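Local structure of protein Tube (1D2Z) at residues Leu22-Ile25 and Leu26-Asn29; Cys53-Phe56 and Pro57-Ile60; Gln69-Phe72 and Gln73-Ala77; Met91-Glu94 and Trp95-Ser98; Ala123-Ala127 and Leu128-Asn132. The protein relays Toll receptor signals in dorsoventral patterning of the fly embryo, binding the kinase Pelle through its Death domain, recruiting it to the plasma membrane and activating it. All blocks are in the same frame, centred on the assembly; numbering follows the deposited sequence.

Overall arrangement
All five contacts are local ones within the Death domain of Tube, a bundle of helices, and together they sample five of them. Contact 1 on helix 16-27 lies between contacts 4 and 5: L22 CD2 reaches I92 CD1 at 4.1 Å, and I25 CD1 meets F125 CG at 3.7 Å. Contact 3 joins this group through contact 4, where I74 CD1 rests 4.0 Å from M91 N, but its centre is about 28 Å from that of contact 5, across the middle of the chain. Contact 2 stands apart, its nearest atoms about 8 Å from contact 4. Contacts 1 and 5 both reach the Death domain of Pelle, through N29 and D124.

Contact 1: Leu22-Ile25 and Leu26-Asn29; sequences LAKI and LDEN
The carboxylate of D27 is approached by the ammonium of K24, which comes to OD2 on its anti side, 28° out of the carboxylate plane. K24 NZ and D27 OD2 are 3.0 Å apart and form a salt bridge one turn along helix 16-27. The lysine chain doubles back to get there, bent at chi2 (-44°) and chi3 (-64°), with CD also passing near OD2. Both carboxylate oxygens have further partners: S86 OG, from the loop before helix 87-96, bonds to OD2, and S88 OG, in the first turn of that helix, to OD1.

On the buried side of the same turn, L22 and L26 cross obliquely, CG of L22 lying 4.1 Å from CD1 of L26. Around them sit I92, L110, L114 and F125 from the neighbouring helices. In the backbone, L26 N bonds to L22 O at 3.0 Å and D27 N to A23 O at 2.8 Å. E28 N bonds to I25 O at 3.3 Å, only three residues back. Past that point N29 ND2 donates to N67 O of the Pelle Death domain, while E28 packs on G71 of that chain.

Lysine and two serine hydroxyls thus gather round the D27 carboxylate, which probably favours its charged form, and the serine bonds link D27 to S86 and S88.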
# COMPACT_ATOMS: atom_id res chain seq x y z
N LEU B 22 -6.74 9.48 2.22
CA LEU B 22 -6.39 8.12 2.63
C LEU B 22 -7.17 7.13 1.76
O LEU B 22 -6.62 6.12 1.30
CB LEU B 22 -6.75 7.90 4.11
CG LEU B 22 -6.70 6.45 4.62
CD1 LEU B 22 -5.27 5.90 4.57
CD2 LEU B 22 -7.23 6.41 6.04
N ALA B 23 -8.45 7.42 1.55
CA ALA B 23 -9.33 6.56 0.74
C ALA B 23 -8.79 6.32 -0.67
O ALA B 23 -8.78 5.18 -1.14
CB ALA B 23 -10.74 7.15 0.68
N LYS B 24 -8.35 7.38 -1.33
CA LYS B 24 -7.82 7.25 -2.69
C LYS B 24 -6.60 6.33 -2.74
O LYS B 24 -6.38 5.62 -3.72
CB LYS B 24 -7.49 8.62 -3.29
CG LYS B 24 -8.73 9.49 -3.54
CD LYS B 24 -9.87 8.68 -4.18
CE LYS B 24 -9.51 8.17 -5.58
NZ LYS B 24 -10.49 7.14 -6.03
N ILE B 25 -5.83 6.34 -1.66
CA ILE B 25 -4.65 5.48 -1.56
C ILE B 25 -5.13 4.03 -1.46
O ILE B 25 -4.66 3.16 -2.19
CB ILE B 25 -3.80 5.87 -0.34
CG1 ILE B 25 -3.29 7.31 -0.51
CG2 ILE B 25 -2.63 4.89 -0.16
CD1 ILE B 25 -2.47 7.81 0.64
N LEU B 26 -6.10 3.79 -0.59
CA LEU B 26 -6.65 2.45 -0.39
C LEU B 26 -7.46 1.94 -1.58
O LEU B 26 -7.68 0.73 -1.70
CB LEU B 26 -7.50 2.40 0.89
CG LEU B 26 -6.74 2.49 2.22
CD1 LEU B 26 -7.72 2.70 3.37
CD2 LEU B 26 -5.90 1.24 2.43
N ASP B 27 -7.93 2.85 -2.43
CA ASP B 27 -8.69 2.46 -3.61
C ASP B 27 -7.79 1.73 -4.61
O ASP B 27 -8.25 0.86 -5.34
CB ASP B 27 -9.34 3.66 -4.30
CG ASP B 27 -10.60 4.13 -3.60
OD1 ASP B 27 -11.29 3.29 -2.98
OD2 ASP B 27 -10.91 5.34 -3.68
N GLU B 28 -6.52 2.10 -4.64
CA GLU B 28 -5.56 1.47 -5.55
C GLU B 28 -5.40 -0.01 -5.22
O GLU B 28 -5.25 -0.39 -4.06
CB GLU B 28 -4.20 2.16 -5.49
CG GLU B 28 -4.20 3.57 -6.04
CD GLU B 28 -2.80 4.15 -6.19
OE1 GLU B 28 -1.85 3.39 -6.52
OE2 GLU B 28 -2.65 5.38 -6.00
N ASN B 29 -5.48 -0.85 -6.26
CA ASN B 29 -5.34 -2.29 -6.13
C ASN B 29 -6.38 -2.87 -5.16
O ASN B 29 -6.17 -3.94 -4.57
CB ASN B 29 -3.90 -2.65 -5.72
CG ASN B 29 -2.85 -2.10 -6.69
OD1 ASN B 29 -2.91 -2.36 -7.89
ND2 ASN B 29 -1.89 -1.34 -6.16

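Contact 2: Cys53-Phe56 and Pro57-Ile60; sequences CLNF and PAEI
One water bridges N55 and E59: it accepts from N55 N at 2.9 Å and donates both to E59 OE2 and to C53 O, each also at 2.9 Å. The second oxygen of E59, OE1, makes a salt bridge with K62, so each oxygen has its own partner.

N55 also works through its side chain. With CG anti to the backbone N (chi1 -171°), OD1 swings over the first turn of helix 56-59 and accepts from A58 N at 3.1 Å, the donor lying well above the amide plane. This is an N-cap, and it marks the place where the loop after helix 45-49 becomes helical. CD of P57 presses against the same OD1, and the methyl of A58 lies beside it. E59 N continues the turn, bonding to N55 O.

Next comes F56. Its ring takes I60 CG2 over one face, a CH-pi contact at 3.7 Å from the centroid and 18° off the normal. The methyl sits toward the rim, nearest CZ. I60 N meanwhile bonds to F56 O at 3.0 Å. On the inner side L54 CD2 touches CG of E59, and L54 and F56 both lean on L113 of helix 107-116.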
# COMPACT_ATOMS: atom_id res chain seq x y z
N CYS B 53 0.44 -1.49 20.78
CA CYS B 53 -0.62 -1.89 21.71
C CYS B 53 -1.65 -2.82 21.07
O CYS B 53 -2.47 -3.41 21.78
CB CYS B 53 -1.32 -0.68 22.31
SG CYS B 53 -0.29 0.25 23.48
N LEU B 54 -1.63 -2.93 19.75
CA LEU B 54 -2.57 -3.80 19.06
C LEU B 54 -1.89 -5.12 18.70
O LEU B 54 -1.21 -5.21 17.67
CB LEU B 54 -3.16 -3.13 17.81
CG LEU B 54 -4.48 -3.66 17.22
CD1 LEU B 54 -4.95 -2.73 16.12
CD2 LEU B 54 -4.34 -5.07 16.68
N ASN B 55 -2.04 -6.12 19.56
CA ASN B 55 -1.47 -7.44 19.31
C ASN B 55 -2.47 -8.13 18.39
O ASN B 55 -3.51 -8.60 18.84
CB ASN B 55 -1.35 -8.22 20.63
CG ASN B 55 -0.57 -9.52 20.48
OD1 ASN B 55 -0.78 -10.28 19.53
ND2 ASN B 55 0.33 -9.77 21.41
N PHE B 56 -2.17 -8.13 17.09
CA PHE B 56 -3.06 -8.73 16.09
C PHE B 56 -3.43 -10.19 16.35
O PHE B 56 -4.60 -10.55 16.28
CB PHE B 56 -2.47 -8.56 14.68
CG PHE B 56 -3.39 -9.02 13.59
CD1 PHE B 56 -4.50 -8.26 13.24
CD2 PHE B 56 -3.15 -10.20 12.90
CE1 PHE B 56 -5.35 -8.67 12.22
CE2 PHE B 56 -3.99 -10.63 11.89
CZ PHE B 56 -5.10 -9.86 11.55
N PRO B 57 -2.43 -11.06 16.62
CA PRO B 57 -2.73 -12.47 16.88
C PRO B 57 -3.65 -12.64 18.09
O PRO B 57 -4.57 -13.46 18.06
CB PRO B 57 -1.34 -13.06 17.14
CG PRO B 57 -0.47 -12.24 16.24
CD PRO B 57 -0.97 -10.85 16.51
N ALA B 58 -3.44 -11.85 19.13
CA ALA B 58 -4.28 -11.94 20.32
C ALA B 58 -5.69 -11.42 20.04
O ALA B 58 -6.68 -12.05 20.42
CB ALA B 58 -3.65 -11.17 21.48
N GLU B 59 -5.77 -10.30 19.31
CA GLU B 59 -7.05 -9.69 18.98
C GLU B 59 -7.97 -10.52 18.08
O GLU B 59 -9.19 -10.47 18.23
CB GLU B 59 -6.85 -8.30 18.35
CG GLU B 59 -6.33 -7.24 19.31
CD GLU B 59 -7.19 -7.07 20.56
OE1 GLU B 59 -8.44 -7.14 20.46
OE2 GLU B 59 -6.62 -6.87 21.65
N ILE B 60 -7.39 -11.28 17.15
CA ILE B 60 -8.19 -12.08 16.23
C ILE B 60 -8.83 -13.35 16.80
O ILE B 60 -9.64 -14.00 16.13
CB ILE B 60 -7.42 -12.41 14.94
CG1 ILE B 60 -6.16 -13.22 15.25
CG2 ILE B 60 -7.09 -11.11 14.20
CD1 ILE B 60 -5.31 -13.54 14.03
O HOH W 1 -3.91 -5.94 21.73

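Contact 3: Gln69-Phe72 and Gln73-Ala77; sequences QDVF and QIDEA
F72 and E76 meet one turn apart on helix 68-80, part of the helical bundle of the Tube Death domain. CB of E76 sits over one face of the F72 ring, offset toward the rim and 4.2 Å from the centroid, a CH-pi contact 25° off the ring normal. The carboxylate continues past the ring rather than stacking on it: its plane stands 68° from that of the ring, and OE2 comes to 3.7 Å from CE2. Both side chains leave with CG anti to their own backbone N, and this brings the two together on the outer surface of the helix.

On the inner side V71 and D75 run side by side and point the same way, CG1 of V71 lying 4.0 Å from D75 OD2. Both lean on W32 of helix 31-38, as does I74, whose side chain also packs on M90 of helix 87-96. The acid is positioned from further out: D75 OD1 makes salt bridges with R33 and K87, so one carboxylate oxygen links helix 68-80 to the two helices beside it.

At the start of the helix T67 sets the first turn, giving its N-H to D70 OD2 and receiving that of Q69 at its own OG1. Two amides further on, I74 N and D75 N, are only weakly tied to V71 O, both at 3.3 Å. The next bond, from E76 N to F72 O, measures 2.6 Å, unusually short for a pair of backbone atoms.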
# COMPACT_ATOMS: atom_id res chain seq x y z
N GLN B 69 -18.83 -11.09 2.93
CA GLN B 69 -20.16 -10.64 2.54
C GLN B 69 -20.36 -9.15 2.81
O GLN B 69 -21.01 -8.45 2.03
CB GLN B 69 -21.23 -11.45 3.28
CG GLN B 69 -21.08 -12.96 3.12
CD GLN B 69 -22.31 -13.73 3.57
OE1 GLN B 69 -22.96 -13.37 4.56
NE2 GLN B 69 -22.64 -14.80 2.85
N ASP B 70 -19.81 -8.67 3.92
CA ASP B 70 -19.91 -7.25 4.27
C ASP B 70 -19.10 -6.43 3.27
O ASP B 70 -19.44 -5.29 2.96
CB ASP B 70 -19.40 -7.00 5.69
CG ASP B 70 -20.24 -7.70 6.75
OD1 ASP B 70 -21.38 -7.25 7.00
OD2 ASP B 70 -19.76 -8.70 7.32
N VAL B 71 -18.04 -7.05 2.75
CA VAL B 71 -17.18 -6.42 1.76
C VAL B 71 -17.94 -6.22 0.44
O VAL B 71 -17.77 -5.20 -0.23
CB VAL B 71 -15.91 -7.26 1.52
CG1 VAL B 71 -15.02 -6.62 0.47
CG2 VAL B 71 -15.13 -7.42 2.83
N PHE B 72 -18.79 -7.18 0.10
CA PHE B 72 -19.59 -7.13 -1.13
C PHE B 72 -20.56 -5.96 -1.18
O PHE B 72 -20.72 -5.33 -2.22
CB PHE B 72 -20.36 -8.44 -1.33
CG PHE B 72 -21.34 -8.41 -2.48
CD1 PHE B 72 -20.90 -8.59 -3.79
CD2 PHE B 72 -22.70 -8.20 -2.25
CE1 PHE B 72 -21.81 -8.55 -4.86
CE2 PHE B 72 -23.61 -8.16 -3.31
CZ PHE B 72 -23.17 -8.34 -4.61
N GLN B 73 -21.23 -5.68 -0.06
CA GLN B 73 -22.19 -4.58 0.00
C GLN B 73 -21.57 -3.27 -0.46
O GLN B 73 -22.24 -2.44 -1.08
CB GLN B 73 -22.75 -4.42 1.41
CG GLN B 73 -23.50 -5.64 1.92
CD GLN B 73 -24.17 -5.40 3.26
OE1 GLN B 73 -25.35 -5.72 3.43
NE2 GLN B 73 -23.43 -4.84 4.20
N ILE B 74 -20.28 -3.10 -0.16
CA ILE B 74 -19.55 -1.90 -0.56
C ILE B 74 -19.36 -1.96 -2.08
O ILE B 74 -19.62 -0.98 -2.78
CB ILE B 74 -18.15 -1.82 0.13
CG1 ILE B 74 -18.31 -1.80 1.66
CG2 ILE B 74 -17.41 -0.58 -0.34
CD1 ILE B 74 -19.01 -0.57 2.19
N ASP B 75 -18.91 -3.11 -2.58
CA ASP B 75 -18.71 -3.29 -4.02
C ASP B 75 -20.03 -3.07 -4.77
O ASP B 75 -20.09 -2.28 -5.71
CB ASP B 75 -18.19 -4.70 -4.32
CG ASP B 75 -16.70 -4.84 -4.04
OD1 ASP B 75 -15.89 -4.21 -4.75
OD2 ASP B 75 -16.33 -5.61 -3.12
N GLU B 76 -21.08 -3.74 -4.30
CA GLU B 76 -22.41 -3.64 -4.90
C GLU B 76 -22.89 -2.20 -5.04
O GLU B 76 -23.14 -1.73 -6.15
CB GLU B 76 -23.43 -4.42 -4.05
CG GLU B 76 -24.87 -4.29 -4.53
CD GLU B 76 -25.88 -4.67 -3.46
OE1 GLU B 76 -26.09 -3.87 -2.53
OE2 GLU B 76 -26.46 -5.78 -3.56
N ALA B 77 -23.02 -1.51 -3.91
CA ALA B 77 -23.49 -0.13 -3.89
C ALA B 77 -22.67 0.79 -4.77
O ALA B 77 -23.22 1.60 -5.52
CB ALA B 77 -23.52 0.39 -2.46

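Contact 4: Met91-Glu94 and Trp95-Ser98; sequences MIDE and WKTS
The chain from M91 to K96 is the last part of helix 87-96, one of the helices of the Death domain bundle. W95 N bonds to M91 O at 3.0 Å, and K96 N to I92 O at 2.7 Å, nearly straight. By S98 the backbone has an extended psi (164°).

D93 and K96 lie side by side on the outer surface, pointing the same way. NZ of the lysine meets D93 OD1 at 2.9 Å in a salt bridge, arriving from above the carboxylate plane. K96 carries CG between its backbone N and carbonyl carbon (chi1 74°), then runs extended, its CE passing over CA of D93 on the way.

On the buried side M91 SD comes within 4.5 Å of W95 CE3, a loose contact approached obliquely to the indole. The tryptophan goes on to L110 and L113 of helix 107-116, while M91 packs on W32, L35 and M36; I92 packs on I19 of helix 16-27.

T97 OG1 has two weak candidate acceptors, D93 O and E94 O, and its one proton is not settled between them. W95 O takes two donors from one residue, S98 N at 3.0 Å and S98 OG at a short 2.5 Å, the hydroxyl lying in the carbonyl plane on a lone pair.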
# COMPACT_ATOMS: atom_id res chain seq x y z
N MET B 91 -16.20 2.26 2.65
CA MET B 91 -15.75 1.31 3.66
C MET B 91 -15.48 2.01 4.99
O MET B 91 -15.92 1.56 6.04
CB MET B 91 -14.48 0.58 3.18
CG MET B 91 -13.90 -0.42 4.17
SD MET B 91 -12.81 0.32 5.41
CE MET B 91 -11.36 0.57 4.44
N ILE B 92 -14.77 3.13 4.93
CA ILE B 92 -14.45 3.89 6.13
C ILE B 92 -15.70 4.54 6.74
O ILE B 92 -15.85 4.52 7.96
CB ILE B 92 -13.33 4.94 5.84
CG1 ILE B 92 -12.05 4.19 5.45
CG2 ILE B 92 -13.07 5.81 7.07
CD1 ILE B 92 -10.95 5.06 4.91
N ASP B 93 -16.62 5.04 5.91
CA ASP B 93 -17.86 5.64 6.41
C ASP B 93 -18.62 4.64 7.27
O ASP B 93 -19.20 5.00 8.30
CB ASP B 93 -18.76 6.10 5.26
CG ASP B 93 -18.25 7.34 4.55
OD1 ASP B 93 -17.50 8.13 5.15
OD2 ASP B 93 -18.62 7.53 3.38
N GLU B 94 -18.62 3.39 6.84
CA GLU B 94 -19.29 2.32 7.57
C GLU B 94 -18.52 1.95 8.84
O GLU B 94 -19.11 1.82 9.91
CB GLU B 94 -19.43 1.09 6.66
CG GLU B 94 -20.08 -0.13 7.31
CD GLU B 94 -21.57 0.07 7.59
OE1 GLU B 94 -22.28 0.64 6.72
OE2 GLU B 94 -22.03 -0.35 8.67
N TRP B 95 -17.20 1.83 8.72
CA TRP B 95 -16.35 1.45 9.85
C TRP B 95 -16.25 2.51 10.95
O TRP B 95 -16.37 2.19 12.13
CB TRP B 95 -14.95 1.07 9.34
CG TRP B 95 -14.04 0.47 10.39
CD1 TRP B 95 -14.42 -0.27 11.47
CD2 TRP B 95 -12.61 0.58 10.45
NE1 TRP B 95 -13.31 -0.62 12.22
CE2 TRP B 95 -12.19 -0.12 11.61
CE3 TRP B 95 -11.65 1.19 9.64
CZ2 TRP B 95 -10.84 -0.20 11.98
CZ3 TRP B 95 -10.31 1.11 10.01
CH2 TRP B 95 -9.92 0.41 11.18
N LYS B 96 -16.04 3.77 10.56
CA LYS B 96 -15.89 4.88 11.51
C LYS B 96 -17.04 5.07 12.50
O LYS B 96 -16.82 5.55 13.62
CB LYS B 96 -15.65 6.19 10.75
CG LYS B 96 -16.89 6.74 10.07
CD LYS B 96 -16.60 7.94 9.21
CE LYS B 96 -17.90 8.51 8.65
NZ LYS B 96 -17.63 9.57 7.65
N THR B 97 -18.25 4.72 12.09
CA THR B 97 -19.43 4.87 12.94
C THR B 97 -19.81 3.56 13.62
O THR B 97 -20.75 3.52 14.42
CB THR B 97 -20.66 5.35 12.13
OG1 THR B 97 -21.05 4.33 11.19
CG2 THR B 97 -20.34 6.63 11.36
N SER B 98 -19.10 2.49 13.28
CA SER B 98 -19.38 1.18 13.85
C SER B 98 -19.02 1.06 15.32
O SER B 98 -18.28 1.88 15.86
CB SER B 98 -18.67 0.08 13.05
OG SER B 98 -17.27 0.12 13.24

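Contact 5: Ala123-Ala127 and Leu128-Asn132; sequences ADFVA and LDFLN
Three contacts involve rings, linking F125 and V126 with D129 and F130. CB of D129 lies over one face of the F125 ring, a CH-pi contact 4.1 Å from the centroid, toward the rim. F130 meets the same ring obliquely: centroids are 5.3 Å apart, planes 65°, and F125 CE2 approaches F130 CE1 to 3.4 Å. On its other flank F130 CD2 touches V126 CG1 at 4.2 Å. Beyond the segments, the F130 and Y5 rings meet edge-to-face.

Charge holds the acids. The chi1 of D129, -164°, lays its carboxylate along the F125 ring, the planes 13° apart, with CG above CE1 and CZ. Its OD1, in the plane of the F130 ring at the edge, pairs with K4 and R21. D124 OD2 pairs with R138 and accepts a hydrogen bond from N74 of the Pelle Death domain, so this turn also touches the partner chain.

The backbone bonds change their step along the helix. L128 N bonds to D124 O at 3.0 Å and D129 N to F125 O at 2.9 Å, both reaching four residues back. L131 N instead reaches V126 O at 3.1 Å, five back, while F130 N makes a weak bond to the same oxygen. N132 then turns out of the helix with positive phi. The widening is a pi-type turn at the end of helix 120-130 in the Death domain bundle.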
# COMPACT_ATOMS: atom_id res chain seq x y z
N ALA B 123 -0.20 3.34 5.25
CA ALA B 123 0.42 3.43 6.56
C ALA B 123 1.39 4.61 6.67
O ALA B 123 1.38 5.32 7.68
CB ALA B 123 1.13 2.12 6.91
N ASP B 124 2.22 4.81 5.65
CA ASP B 124 3.19 5.92 5.63
C ASP B 124 2.46 7.26 5.64
O ASP B 124 2.90 8.22 6.29
CB ASP B 124 4.10 5.85 4.38
CG ASP B 124 5.04 4.65 4.40
OD1 ASP B 124 5.14 3.96 5.44
OD2 ASP B 124 5.68 4.39 3.36
N PHE B 125 1.35 7.31 4.91
CA PHE B 125 0.53 8.52 4.84
C PHE B 125 -0.07 8.84 6.21
O PHE B 125 -0.03 9.98 6.65
CB PHE B 125 -0.59 8.34 3.81
CG PHE B 125 -1.57 9.48 3.78
CD1 PHE B 125 -1.22 10.69 3.19
CD2 PHE B 125 -2.83 9.35 4.36
CE1 PHE B 125 -2.12 11.77 3.18
CE2 PHE B 125 -3.73 10.41 4.36
CZ PHE B 125 -3.37 11.62 3.76
N VAL B 126 -0.62 7.83 6.87
CA VAL B 126 -1.21 8.02 8.19
C VAL B 126 -0.16 8.42 9.22
O VAL B 126 -0.40 9.29 10.06
CB VAL B 126 -1.97 6.75 8.66
CG1 VAL B 126 -2.35 6.87 10.14
CG2 VAL B 126 -3.24 6.55 7.80
N ALA B 127 1.02 7.81 9.14
CA ALA B 127 2.10 8.12 10.08
C ALA B 127 2.60 9.55 9.93
O ALA B 127 2.67 10.30 10.90
CB ALA B 127 3.25 7.14 9.91
N LEU B 128 2.92 9.93 8.70
CA LEU B 128 3.43 11.27 8.42
C LEU B 128 2.38 12.37 8.51
O LEU B 128 2.45 13.23 9.40
CB LEU B 128 4.09 11.29 7.04
CG LEU B 128 5.34 10.43 6.87
CD1 LEU B 128 5.73 10.33 5.40
CD2 LEU B 128 6.47 11.03 7.69
N ASP B 129 1.40 12.32 7.63
CA ASP B 129 0.35 13.33 7.56
C ASP B 129 -0.56 13.46 8.79
O ASP B 129 -0.84 14.57 9.23
CB ASP B 129 -0.50 13.12 6.30
CG ASP B 129 -1.35 14.32 5.95
OD1 ASP B 129 -2.49 14.42 6.46
OD2 ASP B 129 -0.89 15.16 5.15
N PHE B 130 -1.03 12.34 9.32
CA PHE B 130 -1.93 12.37 10.48
C PHE B 130 -1.23 12.49 11.84
O PHE B 130 -1.67 13.27 12.70
CB PHE B 130 -2.81 11.12 10.53
CG PHE B 130 -3.87 11.05 9.46
CD1 PHE B 130 -3.82 11.87 8.34
CD2 PHE B 130 -4.91 10.13 9.57
CE1 PHE B 130 -4.79 11.77 7.34
CE2 PHE B 130 -5.88 10.03 8.58
CZ PHE B 130 -5.82 10.85 7.46
N LEU B 131 -0.18 11.71 12.04
CA LEU B 131 0.53 11.68 13.32
C LEU B 131 1.86 12.43 13.40
O LEU B 131 2.41 12.57 14.49
CB LEU B 131 0.75 10.23 13.74
CG LEU B 131 -0.49 9.36 13.93
CD1 LEU B 131 -0.09 7.89 13.99
CD2 LEU B 131 -1.23 9.77 15.19
N ASN B 132 2.37 12.87 12.26
CA ASN B 132 3.65 13.57 12.18
C ASN B 132 4.80 12.67 12.66
O ASN B 132 5.88 13.15 13.00
CB ASN B 132 3.61 14.87 12.99
CG ASN B 132 4.72 15.85 12.60
OD1 ASN B 132 5.00 16.80 13.33
ND2 ASN B 132 5.35 15.61 11.45